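Local coordinates for protein LupI (Flavobacterium sp. YS-80-122, PDB 6IY4) that probably inhibits metalloendopeptidases, as a small, mostly beta protein of the Inh protease inhibitor family, at residues A[7-12]-A[21-26]; A[12-17]-A[86-91]; A[66-71]-A[80-85]. One frame throughout, in Å; residues are numbered along the deposited sequence.

Contact 1: A[7-12]-A[21-26]. Unlike the reference sequence in segment 21-26: L26 (reference Ser).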
loop_
_atom_site.group_PDB
_atom_site.type_symbol
_atom_site.label_atom_id
_atom_site.label_comp_id
_atom_site.label_asym_id
_atom_site.label_seq_id
_atom_site.Cartn_x
_atom_site.Cartn_y
_atom_site.Cartn_z
ATOM N N ALA A 7 5.301 -7.876 5.776
ATOM C CA ALA A 7 4.830 -8.742 4.672
ATOM C C ALA A 7 3.581 -9.496 5.104
ATOM O O ALA A 7 3.371 -9.774 6.287
ATOM C CB ALA A 7 5.888 -9.711 4.232
ATOM N N GLY A 8 2.759 -9.818 4.141
ATOM C CA GLY A 8 1.577 -10.640 4.336
ATOM C C GLY A 8 0.369 -10.045 3.678
ATOM O O GLY A 8 0.509 -9.233 2.733
ATOM N N SER A 9 -0.787 -10.505 4.115
ATOM C CA SER A 9 -2.092 -10.121 3.531
ATOM C C SER A 9 -2.522 -8.713 3.981
ATOM O O SER A 9 -2.600 -8.439 5.202
ATOM C CB SER A 9 -3.142 -11.112 3.902
ATOM O OG SER A 9 -4.333 -10.796 3.221
ATOM N N TRP A 10 -2.813 -7.837 3.040
ATOM C CA TRP A 10 -3.265 -6.464 3.326
ATOM C C TRP A 10 -4.498 -6.164 2.499
ATOM O O TRP A 10 -4.539 -6.514 1.311
ATOM C CB TRP A 10 -2.171 -5.451 3.033
ATOM C CG TRP A 10 -1.022 -5.481 3.994
ATOM C CD1 TRP A 10 0.069 -6.300 3.927
ATOM C CD2 TRP A 10 -0.853 -4.677 5.177
ATOM N NE1 TRP A 10 0.909 -6.055 4.968
ATOM C CE2 TRP A 10 0.386 -5.074 5.744
ATOM C CE3 TRP A 10 -1.595 -3.661 5.796
ATOM C CZ2 TRP A 10 0.884 -4.459 6.891
ATOM C CZ3 TRP A 10 -1.084 -3.056 6.921
ATOM C CH2 TRP A 10 0.130 -3.463 7.456
ATOM N N THR A 11 -5.391 -5.387 3.076
ATOM C CA THR A 11 -6.618 -4.932 2.396
ATOM C C THR A 11 -6.517 -3.433 2.174
ATOM O O THR A 11 -6.224 -2.695 3.150
ATOM C CB THR A 11 -7.845 -5.274 3.223
ATOM O OG1 THR A 11 -7.826 -6.700 3.389
ATOM C CG2 THR A 11 -9.094 -4.854 2.498
ATOM N N PHE A 12 -6.657 -3.032 0.926
ATOM C CA PHE A 12 -6.565 -1.632 0.480
ATOM C C PHE A 12 -7.971 -1.128 0.146
ATOM O O PHE A 12 -8.719 -1.839 -0.539
ATOM C CB PHE A 12 -5.699 -1.518 -0.772
ATOM C CG PHE A 12 -4.228 -1.745 -0.564
ATOM C CD1 PHE A 12 -3.722 -3.033 -0.465
ATOM C CD2 PHE A 12 -3.347 -0.688 -0.496
ATOM C CE1 PHE A 12 -2.367 -3.247 -0.307
ATOM C CE2 PHE A 12 -1.989 -0.906 -0.296
ATOM C CZ PHE A 12 -1.514 -2.186 -0.225
ATOM N N ALA A 21 -12.928 -2.735 -1.882
ATOM C CA ALA A 21 -11.687 -3.083 -1.151
ATOM C C ALA A 21 -10.959 -4.171 -1.928
ATOM O O ALA A 21 -11.592 -5.062 -2.562
ATOM C CB ALA A 21 -11.994 -3.526 0.253
ATOM N N CYS A 22 -9.634 -4.153 -1.865
ATOM C CA CYS A 22 -8.792 -5.085 -2.644
ATOM C C CYS A 22 -7.792 -5.721 -1.686
ATOM O O CYS A 22 -7.136 -4.977 -0.987
ATOM C CB CYS A 22 -8.086 -4.276 -3.716
ATOM S SG CYS A 22 -6.883 -5.192 -4.719
ATOM N N THR A 23 -7.718 -7.037 -1.633
ATOM C CA THR A 23 -6.744 -7.763 -0.791
ATOM C C THR A 23 -5.532 -8.066 -1.663
ATOM O O THR A 23 -5.707 -8.725 -2.747
ATOM C CB THR A 23 -7.374 -9.013 -0.177
ATOM O OG1 THR A 23 -8.536 -8.585 0.533
ATOM C CG2 THR A 23 -6.413 -9.737 0.745
ATOM N N VAL A 24 -4.328 -7.742 -1.181
ATOM C CA VAL A 24 -3.048 -7.868 -1.911
ATOM C C VAL A 24 -2.068 -8.520 -0.945
ATOM O O VAL A 24 -2.021 -8.093 0.193
ATOM C CB VAL A 24 -2.516 -6.509 -2.371
ATOM C CG1 VAL A 24 -1.185 -6.648 -3.106
ATOM C CG2 VAL A 24 -3.534 -5.776 -3.217
ATOM N N THR A 25 -1.282 -9.465 -1.419
ATOM C CA THR A 25 -0.139 -9.965 -0.639
ATOM C C THR A 25 1.098 -9.097 -0.883
ATOM O O THR A 25 1.487 -8.895 -2.056
ATOM C CB THR A 25 0.212 -11.404 -0.996
ATOM O OG1 THR A 25 -0.954 -12.199 -0.840
ATOM C CG2 THR A 25 1.309 -11.902 -0.097
ATOM N N LEU A 26 1.690 -8.619 0.206
ATOM C CA LEU A 26 3.036 -8.008 0.230
ATOM C C LEU A 26 3.994 -9.151 0.507
ATOM O O LEU A 26 3.967 -9.701 1.596
ATOM C CB LEU A 26 3.138 -6.889 1.258
ATOM C CG LEU A 26 2.724 -5.509 0.771
ATOM C CD1 LEU A 26 1.229 -5.453 0.406
ATOM C CD2 LEU A 26 3.060 -4.474 1.834
#
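The indole of W10 overlaps the isobutyl group of L26, whose CD1 lies 3.8 Å from W10 CD1, on the buried side of a beta hairpin made by strands 8-14 and 22-26. Segments 8-12 and 22-26 run antiparallel at 148°, and three hydrogen-bonded pairs, G8 with L26, W10 with V24 and F12 with C22, join them by two backbone bonds each. The bond from F12 N to C22 O is 2.8 Å and almost straight, at 179° about the hydrogen.

These same pairs send W10, F12, V24 and L26 into the interior, where large apolar groups fit. F12 has its CG opposite the carbonyl carbon (chi1 -71°), which carries the ring to V24; F12 CE1 comes within 3.9 Å of V24 CB, while L26 CD1 approaches the ring edge. The polar end of the indole is satisfied by its hydrogen bond from NE1 to V6 O. C22, also on this face, forms a disulfide with C38 and so ties the edge strand to the following loop.

S9, T11, T23 and T25 occupy the other face, where hydroxyls can meet solvent and beta-branched threonines suit extended backbone. G8 has a positive phi, a conformation in which a CB would press on the preceding carbonyl. Across the outer face, T11 OG1 and T23 OG1 make a weak hydrogen bond of 3.5 Å.

Contact 2: A[12-17]-A[86-91]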
loop_
_atom_site.group_PDB
_atom_site.type_symbol
_atom_site.label_atom_id
_atom_site.label_comp_id
_atom_site.label_asym_id
_atom_site.label_seq_id
_atom_site.Cartn_x
_atom_site.Cartn_y
_atom_site.Cartn_z
ATOM N N PHE A 12 -6.657 -3.032 0.926
ATOM C CA PHE A 12 -6.565 -1.632 0.480
ATOM C C PHE A 12 -7.971 -1.128 0.146
ATOM O O PHE A 12 -8.719 -1.839 -0.539
ATOM C CB PHE A 12 -5.699 -1.518 -0.772
ATOM C CG PHE A 12 -4.228 -1.745 -0.564
ATOM C CD1 PHE A 12 -3.722 -3.033 -0.465
ATOM C CD2 PHE A 12 -3.347 -0.688 -0.496
ATOM C CE1 PHE A 12 -2.367 -3.247 -0.307
ATOM C CE2 PHE A 12 -1.989 -0.906 -0.296
ATOM C CZ PHE A 12 -1.514 -2.186 -0.225
ATOM N N TYR A 13 -8.218 0.119 0.502
ATOM C CA TYR A 13 -9.447 0.817 0.073
ATOM C C TYR A 13 -9.259 2.320 0.213
ATOM O O TYR A 13 -8.423 2.771 1.021
ATOM C CB TYR A 13 -10.656 0.334 0.864
ATOM C CG TYR A 13 -10.632 0.585 2.345
ATOM C CD1 TYR A 13 -10.046 -0.330 3.186
ATOM C CD2 TYR A 13 -11.191 1.716 2.887
ATOM C CE1 TYR A 13 -10.025 -0.120 4.555
ATOM C CE2 TYR A 13 -11.162 1.949 4.253
ATOM C CZ TYR A 13 -10.611 1.007 5.085
ATOM O OH TYR A 13 -10.572 1.190 6.435
ATOM N N VAL A 14 -10.057 3.063 -0.512
ATOM C CA VAL A 14 -10.071 4.532 -0.392
ATOM C C VAL A 14 -11.099 4.866 0.697
ATOM O O VAL A 14 -12.263 4.363 0.678
ATOM C CB VAL A 14 -10.419 5.215 -1.726
ATOM C CG1 VAL A 14 -10.612 6.711 -1.548
ATOM C CG2 VAL A 14 -9.390 4.961 -2.811
ATOM N N GLN A 15 -10.696 5.692 1.639
ATOM C CA GLN A 15 -11.574 6.098 2.748
ATOM C C GLN A 15 -12.859 6.676 2.161
ATOM O O GLN A 15 -12.737 7.498 1.225
ATOM C CB GLN A 15 -10.913 7.161 3.614
ATOM C CG GLN A 15 -11.669 7.451 4.889
ATOM C CD GLN A 15 -10.859 6.899 6.034
ATOM O OE1 GLN A 15 -9.912 7.527 6.535
ATOM N NE2 GLN A 15 -11.170 5.668 6.385
ATOM N N GLY A 16 -13.999 6.203 2.687
ATOM C CA GLY A 16 -15.332 6.597 2.204
ATOM C C GLY A 16 -15.843 5.615 1.167
ATOM O O GLY A 16 -17.039 5.661 0.836
ATOM N N ALA A 17 -14.975 4.739 0.666
ATOM C CA ALA A 17 -15.328 3.743 -0.374
ATOM C C ALA A 17 -14.872 2.350 0.078
ATOM O O ALA A 17 -14.388 1.600 -0.778
ATOM C CB ALA A 17 -14.740 4.131 -1.709
ATOM N N LYS A 86 -7.798 12.381 -1.451
ATOM C CA LYS A 86 -8.320 11.068 -1.014
ATOM C C LYS A 86 -7.313 10.486 -0.005
ATOM O O LYS A 86 -6.160 10.971 0.026
ATOM C CB LYS A 86 -8.566 10.229 -2.269
ATOM C CG LYS A 86 -9.649 10.793 -3.184
ATOM C CD LYS A 86 -11.045 10.613 -2.611
ATOM C CE LYS A 86 -12.001 11.746 -2.932
ATOM N NZ LYS A 86 -13.222 11.660 -2.092
ATOM N N THR A 87 -7.753 9.525 0.813
ATOM C CA THR A 87 -6.885 8.744 1.738
ATOM C C THR A 87 -6.965 7.267 1.332
ATOM O O THR A 87 -8.069 6.738 1.225
ATOM C CB THR A 87 -7.253 8.890 3.214
ATOM O OG1 THR A 87 -7.182 10.296 3.427
ATOM C CG2 THR A 87 -6.306 8.157 4.135
ATOM N N LEU A 88 -5.822 6.667 1.064
ATOM C CA LEU A 88 -5.739 5.212 0.810
ATOM C C LEU A 88 -5.378 4.578 2.128
ATOM O O LEU A 88 -4.403 5.011 2.778
ATOM C CB LEU A 88 -4.672 4.897 -0.233
ATOM C CG LEU A 88 -4.531 3.427 -0.607
ATOM C CD1 LEU A 88 -5.769 2.924 -1.296
ATOM C CD2 LEU A 88 -3.329 3.219 -1.492
ATOM N N VAL A 89 -6.195 3.633 2.523
ATOM C CA VAL A 89 -6.031 2.881 3.775
ATOM C C VAL A 89 -5.524 1.498 3.409
ATOM O O VAL A 89 -6.017 0.907 2.423
ATOM C CB VAL A 89 -7.387 2.787 4.505
ATOM C CG1 VAL A 89 -7.259 1.993 5.789
ATOM C CG2 VAL A 89 -7.950 4.179 4.782
ATOM N N MET A 90 -4.560 1.001 4.169
ATOM C CA MET A 90 -4.150 -0.408 4.028
ATOM C C MET A 90 -4.161 -0.993 5.438
ATOM O O MET A 90 -3.648 -0.386 6.371
ATOM C CB MET A 90 -2.838 -0.587 3.250
ATOM C CG MET A 90 -1.678 -0.191 3.923
ATOM S SD MET A 90 -0.224 -0.298 2.781
ATOM C CE MET A 90 0.298 -1.996 2.947
ATOM N N GLN A 91 -4.827 -2.111 5.602
ATOM C CA GLN A 91 -4.989 -2.710 6.939
ATOM C C GLN A 91 -4.830 -4.198 6.773
ATOM O O GLN A 91 -5.373 -4.710 5.816
ATOM C CB GLN A 91 -6.389 -2.550 7.492
ATOM C CG GLN A 91 -6.755 -1.156 7.899
ATOM C CD GLN A 91 -8.123 -1.282 8.524
ATOM O OE1 GLN A 91 -9.138 -1.372 7.827
ATOM N NE2 GLN A 91 -8.130 -1.388 9.849
HETATM O O HOH W 1 -10.584 9.275 1.084
#
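Strands 12-14 and 86-91 run antiparallel at 158°, bringing the first and last strands of the chain side by side, with Y13 and V89 as a hydrogen-bonded pair and Q15 N giving a further bond of 2.9 Å to T87 O. This pairing joins the two ends of the chain within the antiparallel sheet, consistent with the beta-barrel fold known for the Inh family.

On the inner face M90 lies alongside F12: its CB sits over one ring face in a CH-pi contact, 3.9 Å from the centroid. The unbranched thioether then follows the rim, placing SD 3.6 Å from F12 CE2 in an oblique Met-aromatic contact. L88 meets the ring edge instead, with CD2 4.0 Å from F12 CD2.

On the other face Y13 has its CG between backbone N and carbonyl carbon (chi1 63°), which swings the ring across to V89. V89 CB stands over that ring, 3.9 Å from its centroid, and the branched side chain lies against the aromatic face with its CG1 nearest the phenol end.

Beyond V14 the chain leaves the strand in a type II turn, whose positive phi suits G16. There one water extends the ladder, donating to Q15 O at 2.8 Å and accepting from T87 N at 2.9 Å.

Contact 3: A[66-71]-A[80-85]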
loop_
_atom_site.group_PDB
_atom_site.type_symbol
_atom_site.label_atom_id
_atom_site.label_comp_id
_atom_site.label_asym_id
_atom_site.label_seq_id
_atom_site.Cartn_x
_atom_site.Cartn_y
_atom_site.Cartn_z
ATOM N N GLN A 66 8.403 7.075 -6.472
ATOM C CA GLN A 66 7.380 6.904 -5.428
ATOM C C GLN A 66 6.012 6.804 -6.093
ATOM O O GLN A 66 5.586 7.718 -6.812
ATOM C CB GLN A 66 7.460 8.054 -4.424
ATOM C CG GLN A 66 6.412 8.014 -3.317
ATOM C CD GLN A 66 6.727 9.026 -2.241
ATOM O OE1 GLN A 66 5.850 9.668 -1.657
ATOM N NE2 GLN A 66 8.002 9.142 -1.965
ATOM N N SER A 67 5.296 5.723 -5.795
ATOM C CA SER A 67 3.854 5.621 -6.091
ATOM C C SER A 67 3.041 6.222 -4.932
ATOM O O SER A 67 2.037 6.950 -5.176
ATOM C CB SER A 67 3.452 4.189 -6.383
ATOM O OG SER A 67 2.045 4.115 -6.315
ATOM N N LEU A 68 3.461 5.968 -3.684
ATOM C CA LEU A 68 2.772 6.574 -2.518
ATOM C C LEU A 68 3.630 6.328 -1.285
ATOM O O LEU A 68 4.220 5.251 -1.144
ATOM C CB LEU A 68 1.395 5.955 -2.330
ATOM C CG LEU A 68 0.470 6.685 -1.366
ATOM C CD1 LEU A 68 0.078 8.031 -1.921
ATOM C CD2 LEU A 68 -0.764 5.841 -1.054
ATOM N N PHE A 69 3.610 7.269 -0.372
ATOM C CA PHE A 69 4.095 7.109 1.005
ATOM C C PHE A 69 2.868 7.034 1.899
ATOM O O PHE A 69 2.008 7.936 1.828
ATOM C CB PHE A 69 4.997 8.259 1.446
ATOM C CG PHE A 69 5.352 8.141 2.908
ATOM C CD1 PHE A 69 6.233 7.165 3.346
ATOM C CD2 PHE A 69 4.766 8.969 3.836
ATOM C CE1 PHE A 69 6.552 7.043 4.679
ATOM C CE2 PHE A 69 5.079 8.840 5.172
ATOM C CZ PHE A 69 5.962 7.886 5.583
ATOM N N LEU A 70 2.813 6.020 2.756
ATOM C CA LEU A 70 1.722 5.898 3.757
ATOM C C LEU A 70 2.319 5.964 5.159
ATOM O O LEU A 70 3.331 5.317 5.421
ATOM C CB LEU A 70 0.965 4.583 3.599
ATOM C CG LEU A 70 0.391 4.310 2.205
ATOM C CD1 LEU A 70 1.320 3.520 1.284
ATOM C CD2 LEU A 70 -0.949 3.585 2.306
ATOM N N GLU A 71 1.649 6.687 6.019
ATOM C CA GLU A 71 2.051 6.780 7.442
ATOM C C GLU A 71 1.517 5.565 8.199
ATOM O O GLU A 71 0.364 5.192 8.024
ATOM C CB GLU A 71 1.500 8.102 7.958
ATOM C CG GLU A 71 1.831 8.464 9.375
ATOM C CD GLU A 71 1.390 9.894 9.684
ATOM O OE1 GLU A 71 0.536 10.447 8.926
ATOM O OE2 GLU A 71 1.921 10.469 10.668
ATOM N N GLY A 80 -2.328 6.795 3.517
ATOM C CA GLY A 80 -1.551 7.681 2.656
ATOM C C GLY A 80 -2.450 8.662 1.951
ATOM O O GLY A 80 -3.566 8.298 1.527
ATOM N N SER A 81 -1.969 9.899 1.853
ATOM C CA SER A 81 -2.686 11.033 1.239
ATOM C C SER A 81 -2.503 10.921 -0.256
ATOM O O SER A 81 -1.372 11.098 -0.712
ATOM C CB SER A 81 -2.155 12.339 1.711
ATOM O OG SER A 81 -2.395 12.514 3.103
ATOM N N VAL A 82 -3.583 10.698 -0.970
ATOM C CA VAL A 82 -3.531 10.589 -2.453
ATOM C C VAL A 82 -3.959 11.920 -3.078
ATOM O O VAL A 82 -4.750 12.595 -2.461
ATOM C CB VAL A 82 -4.410 9.435 -2.936
ATOM C CG1 VAL A 82 -4.369 9.344 -4.445
ATOM C CG2 VAL A 82 -3.972 8.115 -2.331
ATOM N N GLU A 83 -3.456 12.225 -4.282
ATOM C CA GLU A 83 -3.938 13.333 -5.163
ATOM C C GLU A 83 -5.467 13.284 -5.259
ATOM O O GLU A 83 -6.037 12.182 -5.250
ATOM C CB GLU A 83 -3.380 13.216 -6.586
ATOM C CG GLU A 83 -1.860 13.169 -6.656
ATOM C CD GLU A 83 -1.281 13.183 -8.062
ATOM O OE1 GLU A 83 -1.092 14.296 -8.611
ATOM O OE2 GLU A 83 -1.019 12.078 -8.605
ATOM N N GLY A 84 -6.109 14.447 -5.350
ATOM C CA GLY A 84 -7.577 14.566 -5.309
ATOM C C GLY A 84 -8.094 14.490 -3.885
ATOM O O GLY A 84 -9.281 14.172 -3.730
ATOM N N SER A 85 -7.229 14.772 -2.892
ATOM C CA SER A 85 -7.531 14.801 -1.429
ATOM C C SER A 85 -8.261 13.527 -0.977
ATOM O O SER A 85 -9.230 13.607 -0.193
ATOM C CB SER A 85 -8.289 16.038 -1.049
ATOM O OG SER A 85 -7.468 16.871 -0.250
#
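Strands 68-71 and 80-82 diverge: their directions differ by 139°, their axes come no closer than 5.7 Å, and no hydrogen bond crosses between the two segments. The CA atoms come nearest at L70 and G80, 3.9 Å apart. Glycine suits this point because a CB on G80 would collide with L70 CG, L68 CD2 and F69 O. Its bare CA instead lies 3.7 Å from F69 O, and L70 CD2 packs 3.7 Å from G80 N.

Past G80 the gap is bridged by side chains. L68 points toward the opposite strand, with CG anti to its own N (chi1 -167°), and its branched end reaches over the backbone: CD1 is 3.6 Å from S81 O. The same methyl meets V82 CG2 at 4.1 Å, and the two side chains cross at about a right angle. A long leucine can span this widening distance, while the shorter V82 completes the apolar patch; both also touch L88 of strand 86-92. S81 points away from strand 68-71, where a small hydroxyl residue suits its exposed position.

At the corner where the chain turns, S67 and L68 both face L59 of strand 56-60, and S67 OG bonds to R45 O. The backbone ladder is taken up again at E71 with E79. The arrangement is that of a beta hairpin of strands 66-74 and 77-82 whose arms diverge, with a classic beta bulge at S67 and L68.

In the fold
All three contacts belong to one antiparallel sheet. Contacts 1 and 2 share F12 and strand 8-14, which is flanked by strands 22-26 and 86-92; M90 CE packs against both W10 and L26, merging their inner faces. Contact 3 lies on the opposite side of the chain's centre from contact 1, about 17 Å between centres, and connects to contact 2 through L88 N and G80 O, a probable hydrogen bond of 2.8 Å. Each contact is partly buried, with an apolar inner side and more exposed residues outside. Contacts 1 and 2 rely on regular backbone ladders, contact 2 adding aromatic CH-pi packing, whereas contact 3, without such bonds, depends on leucines packed against a glycine and on L68 meeting V82.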